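Local structure of mevalonate diphosphate decarboxylase (3LTO) at residues 226-231 with 274-279; 85-90 with 127-132; 4-9 with 40-45. The protein probably catalyses the ATP-dependent decarboxylation of mevalonate diphosphate to isopentenyl diphosphate in the mevalonate pathway of isoprenoid synthesis. All coordinates share one frame; numbering follows the deposited sequence.

Contact 1 of 3, residues 226-231 with 274-279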
loop_
_atom_site.group_PDB
_atom_site.type_symbol
_atom_site.label_atom_id
_atom_site.label_comp_id
_atom_site.label_asym_id
_atom_site.label_seq_id
_atom_site.Cartn_x
_atom_site.Cartn_y
_atom_site.Cartn_z
ATOM N N LYS A 226 -4.320 -25.989 9.363
ATOM C CA LYS A 226 -3.890 -27.157 8.600
ATOM C C LYS A 226 -5.137 -27.928 8.174
ATOM O O LYS A 226 -5.214 -29.148 8.328
ATOM C CB LYS A 226 -3.003 -28.061 9.461
ATOM C CG LYS A 226 -1.743 -27.390 9.983
ATOM C CD LYS A 226 -0.633 -27.379 8.945
ATOM C CE LYS A 226 0.066 -28.730 8.884
ATOM N NZ LYS A 226 1.193 -28.752 7.909
ATOM N N ASP A 227 -6.120 -27.199 7.656
ATOM C CA ASP A 227 -7.376 -27.785 7.204
ATOM C C ASP A 227 -7.416 -27.814 5.672
ATOM O O ASP A 227 -8.038 -26.960 5.032
ATOM C CB ASP A 227 -8.542 -26.965 7.757
ATOM C CG ASP A 227 -9.889 -27.574 7.442
ATOM O OD1 ASP A 227 -9.947 -28.572 6.697
ATOM O OD2 ASP A 227 -10.903 -27.045 7.937
ATOM N N TRP A 228 -6.751 -28.815 5.097
ATOM C CA TRP A 228 -6.653 -28.986 3.646
ATOM C C TRP A 228 -8.002 -29.110 2.939
ATOM O O TRP A 228 -8.174 -28.621 1.815
ATOM C CB TRP A 228 -5.788 -30.213 3.343
ATOM C CG TRP A 228 -5.317 -30.332 1.922
ATOM C CD1 TRP A 228 -5.738 -31.239 0.991
ATOM C CD2 TRP A 228 -4.289 -29.561 1.292
ATOM N NE1 TRP A 228 -5.032 -31.085 -0.176
ATOM C CE2 TRP A 228 -4.137 -30.061 -0.021
ATOM C CE3 TRP A 228 -3.480 -28.495 1.708
ATOM C CZ2 TRP A 228 -3.204 -29.530 -0.926
ATOM C CZ3 TRP A 228 -2.550 -27.967 0.808
ATOM C CH2 TRP A 228 -2.423 -28.488 -0.494
ATOM N N THR A 229 -8.953 -29.766 3.597
ATOM C CA THR A 229 -10.283 -29.948 3.037
ATOM C C THR A 229 -10.953 -28.586 2.813
ATOM O O THR A 229 -11.618 -28.373 1.789
ATOM C CB THR A 229 -11.165 -30.818 3.976
ATOM O OG1 THR A 229 -10.551 -32.100 4.164
ATOM C CG2 THR A 229 -12.538 -31.025 3.377
ATOM N N SER A 230 -10.780 -27.664 3.761
ATOM C CA SER A 230 -11.367 -26.330 3.626
ATOM C C SER A 230 -10.630 -25.487 2.582
ATOM O O SER A 230 -11.243 -24.653 1.908
ATOM C CB SER A 230 -11.364 -25.586 4.963
ATOM O OG SER A 230 -12.406 -26.044 5.803
ATOM N N ILE A 231 -9.319 -25.689 2.461
ATOM C CA ILE A 231 -8.534 -24.956 1.472
ATOM C C ILE A 231 -9.093 -25.369 0.105
ATOM O O ILE A 231 -9.386 -24.523 -0.749
ATOM C CB ILE A 231 -7.021 -25.306 1.574
ATOM C CG1 ILE A 231 -6.475 -24.806 2.914
ATOM C CG2 ILE A 231 -6.239 -24.670 0.417
ATOM C CD1 ILE A 231 -5.006 -25.089 3.147
ATOM N N LYS A 274 -11.935 -40.821 -1.279
ATOM C CA LYS A 274 -10.688 -40.873 -0.516
ATOM C C LYS A 274 -10.669 -40.079 0.785
ATOM O O LYS A 274 -9.867 -40.363 1.675
ATOM C CB LYS A 274 -9.521 -40.387 -1.385
ATOM C CG LYS A 274 -9.289 -41.179 -2.658
ATOM C CD LYS A 274 -8.929 -42.625 -2.354
ATOM C CE LYS A 274 -8.808 -43.433 -3.632
ATOM N NZ LYS A 274 -8.576 -44.885 -3.381
ATOM N N GLY A 275 -11.534 -39.077 0.888
ATOM C CA GLY A 275 -11.557 -38.251 2.081
ATOM C C GLY A 275 -10.356 -37.319 2.086
ATOM O O GLY A 275 -10.023 -36.709 3.101
ATOM N N ASP A 276 -9.701 -37.212 0.933
ATOM C CA ASP A 276 -8.527 -36.363 0.778
ATOM C C ASP A 276 -8.275 -36.199 -0.722
ATOM O O ASP A 276 -8.700 -37.029 -1.531
ATOM C CB ASP A 276 -7.316 -37.016 1.465
ATOM C CG ASP A 276 -6.088 -36.114 1.486
ATOM O OD1 ASP A 276 -6.246 -34.879 1.576
ATOM O OD2 ASP A 276 -4.953 -36.644 1.432
ATOM N N GLY A 277 -7.596 -35.124 -1.096
ATOM C CA GLY A 277 -7.328 -34.906 -2.504
ATOM C C GLY A 277 -6.525 -33.653 -2.774
ATOM O O GLY A 277 -5.895 -33.100 -1.875
ATOM N N PRO A 278 -6.541 -33.169 -4.020
ATOM C CA PRO A 278 -5.793 -31.968 -4.372
ATOM C C PRO A 278 -6.575 -30.664 -4.236
ATOM O O PRO A 278 -7.806 -30.650 -4.210
ATOM C CB PRO A 278 -5.422 -32.234 -5.817
ATOM C CG PRO A 278 -6.679 -32.849 -6.338
ATOM C CD PRO A 278 -7.069 -33.825 -5.232
ATOM N N VAL A 279 -5.840 -29.566 -4.135
ATOM C CA VAL A 279 -6.460 -28.259 -4.090
ATOM C C VAL A 279 -6.537 -27.957 -5.586
ATOM O O VAL A 279 -5.610 -28.283 -6.335
ATOM C CB VAL A 279 -5.568 -27.249 -3.346
ATOM C CG1 VAL A 279 -5.971 -25.825 -3.702
ATOM C CG2 VAL A 279 -5.695 -27.477 -1.839
#

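Contact 2 of 3, residues 85-90 with 127-132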
loop_
_atom_site.group_PDB
_atom_site.type_symbol
_atom_site.label_atom_id
_atom_site.label_comp_id
_atom_site.label_asym_id
_atom_site.label_seq_id
_atom_site.Cartn_x
_atom_site.Cartn_y
_atom_site.Cartn_z
ATOM N N GLU A 85 13.088 4.802 -18.138
ATOM C CA GLU A 85 12.792 6.154 -17.687
ATOM C C GLU A 85 12.988 6.252 -16.177
ATOM O O GLU A 85 13.439 7.275 -15.670
ATOM C CB GLU A 85 11.361 6.537 -18.078
ATOM C CG GLU A 85 11.114 6.382 -19.569
ATOM C CD GLU A 85 9.699 6.712 -19.984
ATOM O OE1 GLU A 85 8.751 6.374 -19.237
ATOM O OE2 GLU A 85 9.540 7.300 -21.071
ATOM N N TYR A 86 12.662 5.182 -15.458
ATOM C CA TYR A 86 12.829 5.180 -14.007
ATOM C C TYR A 86 14.307 5.409 -13.666
ATOM O O TYR A 86 14.629 6.099 -12.702
ATOM C CB TYR A 86 12.356 3.844 -13.422
ATOM C CG TYR A 86 12.626 3.676 -11.938
ATOM C CD1 TYR A 86 11.868 4.355 -10.985
ATOM C CD2 TYR A 86 13.641 2.830 -11.491
ATOM C CE1 TYR A 86 12.115 4.193 -9.614
ATOM C CE2 TYR A 86 13.899 2.661 -10.127
ATOM C CZ TYR A 86 13.132 3.343 -9.194
ATOM O OH TYR A 86 13.381 3.168 -7.850
ATOM N N PHE A 87 15.197 4.821 -14.463
ATOM C CA PHE A 87 16.637 4.965 -14.255
ATOM C C PHE A 87 17.206 6.162 -15.013
ATOM O O PHE A 87 18.386 6.477 -14.879
ATOM C CB PHE A 87 17.369 3.696 -14.707
ATOM C CG PHE A 87 17.304 2.564 -13.719
ATOM C CD1 PHE A 87 18.313 2.393 -12.773
ATOM C CD2 PHE A 87 16.242 1.664 -13.740
ATOM C CE1 PHE A 87 18.270 1.337 -11.865
ATOM C CE2 PHE A 87 16.186 0.608 -12.841
ATOM C CZ PHE A 87 17.202 0.442 -11.899
ATOM N N GLY A 88 16.371 6.822 -15.812
ATOM C CA GLY A 88 16.830 7.968 -16.584
ATOM C C GLY A 88 17.808 7.580 -17.681
ATOM O O GLY A 88 18.720 8.335 -18.012
ATOM N N TYR A 89 17.613 6.397 -18.256
ATOM C CA TYR A 89 18.482 5.905 -19.312
ATOM C C TYR A 89 17.880 6.132 -20.689
ATOM O O TYR A 89 16.663 6.075 -20.863
ATOM C CB TYR A 89 18.724 4.408 -19.132
ATOM C CG TYR A 89 19.627 3.792 -20.173
ATOM C CD1 TYR A 89 21.014 3.865 -20.047
ATOM C CD2 TYR A 89 19.101 3.100 -21.263
ATOM C CE1 TYR A 89 21.855 3.258 -20.964
ATOM C CE2 TYR A 89 19.945 2.481 -22.205
ATOM C CZ TYR A 89 21.321 2.566 -22.040
ATOM O OH TYR A 89 22.170 1.946 -22.931
ATOM N N VAL A 90 18.743 6.380 -21.669
ATOM C CA VAL A 90 18.300 6.587 -23.039
ATOM C C VAL A 90 19.079 5.621 -23.921
ATOM O O VAL A 90 20.304 5.684 -23.983
ATOM C CB VAL A 90 18.568 8.031 -23.521
ATOM C CG1 VAL A 90 18.084 8.193 -24.972
ATOM C CG2 VAL A 90 17.853 9.031 -22.609
ATOM N N GLU A 127 23.819 -1.054 -13.674
ATOM C CA GLU A 127 25.228 -1.011 -14.063
ATOM C C GLU A 127 25.525 0.042 -15.138
ATOM O O GLU A 127 26.611 0.615 -15.159
ATOM C CB GLU A 127 25.692 -2.387 -14.566
ATOM C CG GLU A 127 25.476 -3.524 -13.579
ATOM C CD GLU A 127 25.920 -4.869 -14.131
ATOM O OE1 GLU A 127 26.135 -4.957 -15.354
ATOM O OE2 GLU A 127 26.047 -5.839 -13.348
ATOM N N LEU A 128 24.569 0.291 -16.027
ATOM C CA LEU A 128 24.762 1.267 -17.093
ATOM C C LEU A 128 24.708 2.715 -16.624
ATOM O O LEU A 128 25.399 3.574 -17.166
ATOM C CB LEU A 128 23.717 1.070 -18.192
ATOM C CG LEU A 128 24.011 -0.048 -19.197
ATOM C CD1 LEU A 128 22.777 -0.350 -20.033
ATOM C CD2 LEU A 128 25.187 0.372 -20.077
ATOM N N THR A 129 23.891 2.982 -15.616
ATOM C CA THR A 129 23.738 4.335 -15.103
ATOM C C THR A 129 24.511 4.572 -13.810
ATOM O O THR A 129 24.591 5.699 -13.327
ATOM C CB THR A 129 22.258 4.640 -14.838
ATOM O OG1 THR A 129 21.751 3.712 -13.870
ATOM C CG2 THR A 129 21.453 4.515 -16.122
ATOM N N GLN A 130 25.076 3.503 -13.256
ATOM C CA GLN A 130 25.829 3.577 -12.008
ATOM C C GLN A 130 24.938 3.940 -10.827
ATOM O O GLN A 130 25.386 4.567 -9.871
ATOM C CB GLN A 130 26.987 4.574 -12.122
ATOM C CG GLN A 130 28.230 3.992 -12.783
ATOM C CD GLN A 130 29.371 4.987 -12.883
ATOM O OE1 GLN A 130 29.278 5.982 -13.604
ATOM N NE2 GLN A 130 30.459 4.723 -12.156
ATOM N N LYS A 131 23.670 3.547 -10.907
ATOM C CA LYS A 131 22.709 3.796 -9.838
ATOM C C LYS A 131 22.628 2.514 -9.014
ATOM O O LYS A 131 23.000 1.436 -9.486
ATOM C CB LYS A 131 21.322 4.097 -10.411
ATOM C CG LYS A 131 21.263 5.210 -11.451
ATOM C CD LYS A 131 21.484 6.582 -10.841
ATOM C CE LYS A 131 21.252 7.685 -11.875
ATOM N NZ LYS A 131 19.851 7.693 -12.401
ATOM N N PRO A 132 22.137 2.606 -7.772
ATOM C CA PRO A 132 22.038 1.398 -6.952
ATOM C C PRO A 132 20.920 0.513 -7.483
ATOM O O PRO A 132 19.957 1.007 -8.073
ATOM C CB PRO A 132 21.720 1.954 -5.569
ATOM C CG PRO A 132 20.853 3.136 -5.896
ATOM C CD PRO A 132 21.602 3.777 -7.054
#

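Contact 3 of 3, residues 4-9 with 40-45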
loop_
_atom_site.group_PDB
_atom_site.type_symbol
_atom_site.label_atom_id
_atom_site.label_comp_id
_atom_site.label_asym_id
_atom_site.label_seq_id
_atom_site.Cartn_x
_atom_site.Cartn_y
_atom_site.Cartn_z
ATOM N N PHE A 4 21.125 -11.090 -18.082
ATOM C CA PHE A 4 20.165 -12.190 -18.076
ATOM C C PHE A 4 19.539 -12.338 -16.691
ATOM O O PHE A 4 20.225 -12.211 -15.681
ATOM C CB PHE A 4 20.894 -13.482 -18.461
ATOM C CG PHE A 4 19.999 -14.686 -18.591
ATOM C CD1 PHE A 4 19.289 -14.926 -19.762
ATOM C CD2 PHE A 4 19.916 -15.615 -17.559
ATOM C CE1 PHE A 4 18.512 -16.082 -19.907
ATOM C CE2 PHE A 4 19.141 -16.777 -17.695
ATOM C CZ PHE A 4 18.441 -17.009 -18.869
ATOM N N ALA A 5 18.235 -12.589 -16.647
ATOM C CA ALA A 5 17.535 -12.780 -15.378
ATOM C C ALA A 5 16.351 -13.720 -15.578
ATOM O O ALA A 5 15.860 -13.897 -16.693
ATOM C CB ALA A 5 17.053 -11.436 -14.819
ATOM N N GLN A 6 15.896 -14.318 -14.489
ATOM C CA GLN A 6 14.777 -15.240 -14.542
ATOM C C GLN A 6 13.810 -14.949 -13.404
ATOM O O GLN A 6 14.167 -14.318 -12.417
ATOM C CB GLN A 6 15.282 -16.685 -14.446
ATOM C CG GLN A 6 16.258 -17.057 -15.551
ATOM C CD GLN A 6 16.690 -18.512 -15.487
ATOM O OE1 GLN A 6 17.249 -18.959 -14.491
ATOM N NE2 GLN A 6 16.430 -19.256 -16.556
ATOM N N ALA A 7 12.578 -15.399 -13.561
ATOM C CA ALA A 7 11.564 -15.199 -12.545
ATOM C C ALA A 7 10.601 -16.370 -12.628
ATOM O O ALA A 7 10.389 -16.946 -13.694
ATOM C CB ALA A 7 10.828 -13.888 -12.775
ATOM N N PRO A 8 10.023 -16.748 -11.490
ATOM C CA PRO A 8 9.082 -17.863 -11.441
ATOM C C PRO A 8 7.637 -17.453 -11.690
ATOM O O PRO A 8 7.264 -16.298 -11.504
ATOM C CB PRO A 8 9.282 -18.405 -10.038
ATOM C CG PRO A 8 9.498 -17.151 -9.246
ATOM C CD PRO A 8 10.409 -16.314 -10.135
ATOM N N ALA A 9 6.825 -18.404 -12.130
ATOM C CA ALA A 9 5.417 -18.127 -12.342
ATOM C C ALA A 9 4.773 -18.327 -10.977
ATOM O O ALA A 9 5.415 -18.815 -10.047
ATOM C CB ALA A 9 4.831 -19.100 -13.341
ATOM N N LEU A 40 9.846 -21.268 -15.038
ATOM C CA LEU A 40 10.574 -20.008 -15.131
ATOM C C LEU A 40 10.516 -19.307 -16.481
ATOM O O LEU A 40 10.446 -19.941 -17.528
ATOM C CB LEU A 40 12.058 -20.238 -14.790
ATOM C CG LEU A 40 12.485 -20.762 -13.413
ATOM C CD1 LEU A 40 13.936 -21.229 -13.464
ATOM C CD2 LEU A 40 12.315 -19.668 -12.373
ATOM N N SER A 41 10.555 -17.981 -16.434
ATOM C CA SER A 41 10.591 -17.169 -17.636
ATOM C C SER A 41 11.977 -16.561 -17.580
ATOM O O SER A 41 12.503 -16.315 -16.496
ATOM C CB SER A 41 9.534 -16.060 -17.601
ATOM O OG SER A 41 8.279 -16.545 -18.038
ATOM N N SER A 42 12.574 -16.332 -18.738
ATOM C CA SER A 42 13.909 -15.757 -18.785
ATOM C C SER A 42 13.952 -14.579 -19.729
ATOM O O SER A 42 13.261 -14.557 -20.740
ATOM C CB SER A 42 14.920 -16.810 -19.236
ATOM O OG SER A 42 15.030 -17.839 -18.267
ATOM N N VAL A 43 14.765 -13.592 -19.386
ATOM C CA VAL A 43 14.910 -12.423 -20.233
ATOM C C VAL A 43 16.366 -12.050 -20.389
ATOM O O VAL A 43 17.092 -11.886 -19.415
ATOM C CB VAL A 43 14.157 -11.206 -19.676
ATOM C CG1 VAL A 43 14.480 -9.974 -20.511
ATOM C CG2 VAL A 43 12.665 -11.471 -19.692
ATOM N N LYS A 44 16.793 -11.926 -21.632
ATOM C CA LYS A 44 18.158 -11.538 -21.915
ATOM C C LYS A 44 18.089 -10.170 -22.568
ATOM O O LYS A 44 17.243 -9.922 -23.428
ATOM C CB LYS A 44 18.813 -12.548 -22.862
ATOM C CG LYS A 44 20.222 -12.173 -23.311
ATOM C CD LYS A 44 20.843 -13.290 -24.134
ATOM C CE LYS A 44 22.247 -12.924 -24.600
ATOM N NZ LYS A 44 22.864 -14.019 -25.412
ATOM N N LEU A 45 18.957 -9.267 -22.143
ATOM C CA LEU A 45 18.983 -7.943 -22.733
ATOM C C LEU A 45 20.338 -7.691 -23.354
ATOM O O LEU A 45 21.364 -7.987 -22.750
ATOM C CB LEU A 45 18.712 -6.864 -21.681
ATOM C CG LEU A 45 17.296 -6.772 -21.127
ATOM C CD1 LEU A 45 17.256 -5.700 -20.033
ATOM C CD2 LEU A 45 16.326 -6.434 -22.260
#

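Contact 1 of 3, residues 226-231 with 274-279
The indole of Trp228 lies over the side chain of Val279, whose CG2 methyl sits beneath the six-membered ring, 3.6 Å from its centroid and 21° off the ring normal. This is a CH-pi contact displaced toward the rim, and the nearest ring atom, Trp228 CZ2, is 3.4 Å from Val279 CG2. The same methyl also meets Ile231 CG2 at 3.6 Å, filling the corner between two side chains one turn apart near the start of helix 228-247. At the edge of the indole, Trp228 NE1 donates to Gly277 O at 2.8 Å with an N-H...O angle of 150°. The acceptor lies almost in the ring plane, and this bond and the methyl on the face help to hold the indole in its orientation, together with Arg293 and Tyr173. With CG anti to the backbone N (chi1 -166°), Trp228 swings out from the helix across to the segment 274-279. Gly277 O has a second donor in Gln296 NE2. Asp276 OD1 lies oblique to the indole, 3.7 Å from Trp228 CD1; its strong partner is Arg293, which forms a salt bridge to Asp276 and a cation-pi contact with Trp228. Tyr173 meets the indole edge-to-face. Asp227 is the N-cap of the helix that carries Trp228: its OD1 accepts from Ser230 N at 3.2 Å, and its OD2 accepts from Ser230 OG at 2.8 Å. Just before it, Lys226, with positive phi, is the C-prime residue of the Schellman motif closing helix 208-224. The contact thus joins a tight Schellman-to-N-cap helix junction to the connection between helix 258-274 and strand 279-281, in the helix-and-antiparallel-sheet architecture of the GHMP C-terminal domain.

Contact 2 of 3, residues 85-90 with 127-132
Helices 71-87 and 110-129 end side by side, with the CA atoms of Tyr89 and Thr129 6.9 Å apart just where both chains leave helical geometry. Gly88 closes the first helix with a Schellman motif, and Gln130, also of positive phi, follows the second; both belong to the N-terminal domain of the GHMP type. Tyr89 and Phe87 reach the second helix end at different points. With its CG anti to the backbone N (chi1 -180°), Tyr89 extends toward Leu128 and Thr129. Leu128 CD1 lies oblique to the phenol end of the ring, 3.8 Å from Tyr89 CZ, while Thr129 CG2 approaches nearer the root of the side chain, 4.0 Å from Tyr89 CD1. Phe93 meets the Tyr89 ring with the planes about 35° apart. Phe87 is the buried member of the contact: Lys131 CB comes to its ring edge at 4.2 Å from Phe87 CD1. The hydroxyl of Thr129 is hydrogen-bonded to Leu125 O, one turn back in its own helix. Leu125 and Pro134 add apolar contacts to Phe87. The chain of Lys131, bent at chi2 and chi4, runs past the ring in the opposite direction and brings its ammonium to the helix end, where Lys131 NZ donates to Phe87 O at 3.1 Å from above the carbonyl plane.

Contact 3 of 3, residues 4-9 with 40-45
Ala5 and Val43 pair as a hydrogen-bonded antiparallel couple, and Ala7 and Ser41 as the next, joining strands 2-12 and 31-47 in the mixed sheet of the N-terminal domain. Val43 N donates to Ala5 O and Ser41 N to Ala7 O, each at 2.9 Å; the return bonds, Ala5 N to Val43 O and Ala7 N to Ser41 O, are slightly longer at 3.1 Å. The strand segments 4-9 and 40-45 run at 156° to each other, and CA-H...O contacts reinforce the ladder, the shortest from Gln6 CA to Ser41 O at 3.2 Å.

The polar side-chain link belongs to the non-hydrogen-bonded pair Gln6 and Ser42. Gln6 NE2 donates to Ser42 OG at a short 2.6 Å, with an N-H...O angle of 161° and the hydroxyl oxygen nearly in the amide plane. Gln6 CG is anti to the carbonyl carbon (chi1 -59°), and the extended chain beyond it carries the amide across to the serine.

Apolar contacts occupy the same sheet face on both flanks of this bond. Phe4 lays its ring tip by Ser42, with CZ 3.5 Å from Ser42 CB, and presents its edge to Lys44 CB, 3.9 Å from Phe4 CD1. At the other end, Leu40 bends its CD2 over the partner strand to reach Pro8 CB at 4.0 Å.

The face bearing Ala5, Ala7, Ser41 and Val43 packs on helix 110-129, through Cys120, Ala115 and Ala116. There Ser41 OG is hydrogen-bonded to Ser112 OG and Asn99 OD1, and strand 93-99 continues the sheet beyond 40-45. Small side chains thus let the helix lie close against the strands, with the buried Ser41 hydroxyl met by polar partners, whereas the face of Phe4, Gln6 and Lys44 is more open to solvent, though Ser42 on it is buried.

Contact 3 supplies paired strands at the partly buried middle of the N-terminal domain, and contact 2 joins two helix ends at the surface of that domain. They share helix 110-129, which packs under the strands of contact 3 and ends in contact 2; their centres are about 20 Å apart. Contact 1 is buried within the C-terminal domain, across the chain's centre, about 48 Å from contact 2 and about 33 Å from contact 3 between centres. Regular backbone bonding dominates contact 3, whereas contacts 1 and 2 each use a side-chain nitrogen to bind a main-chain carbonyl, an enclosed indole in the first and a solvent-exposed lysine at a helix end in the second.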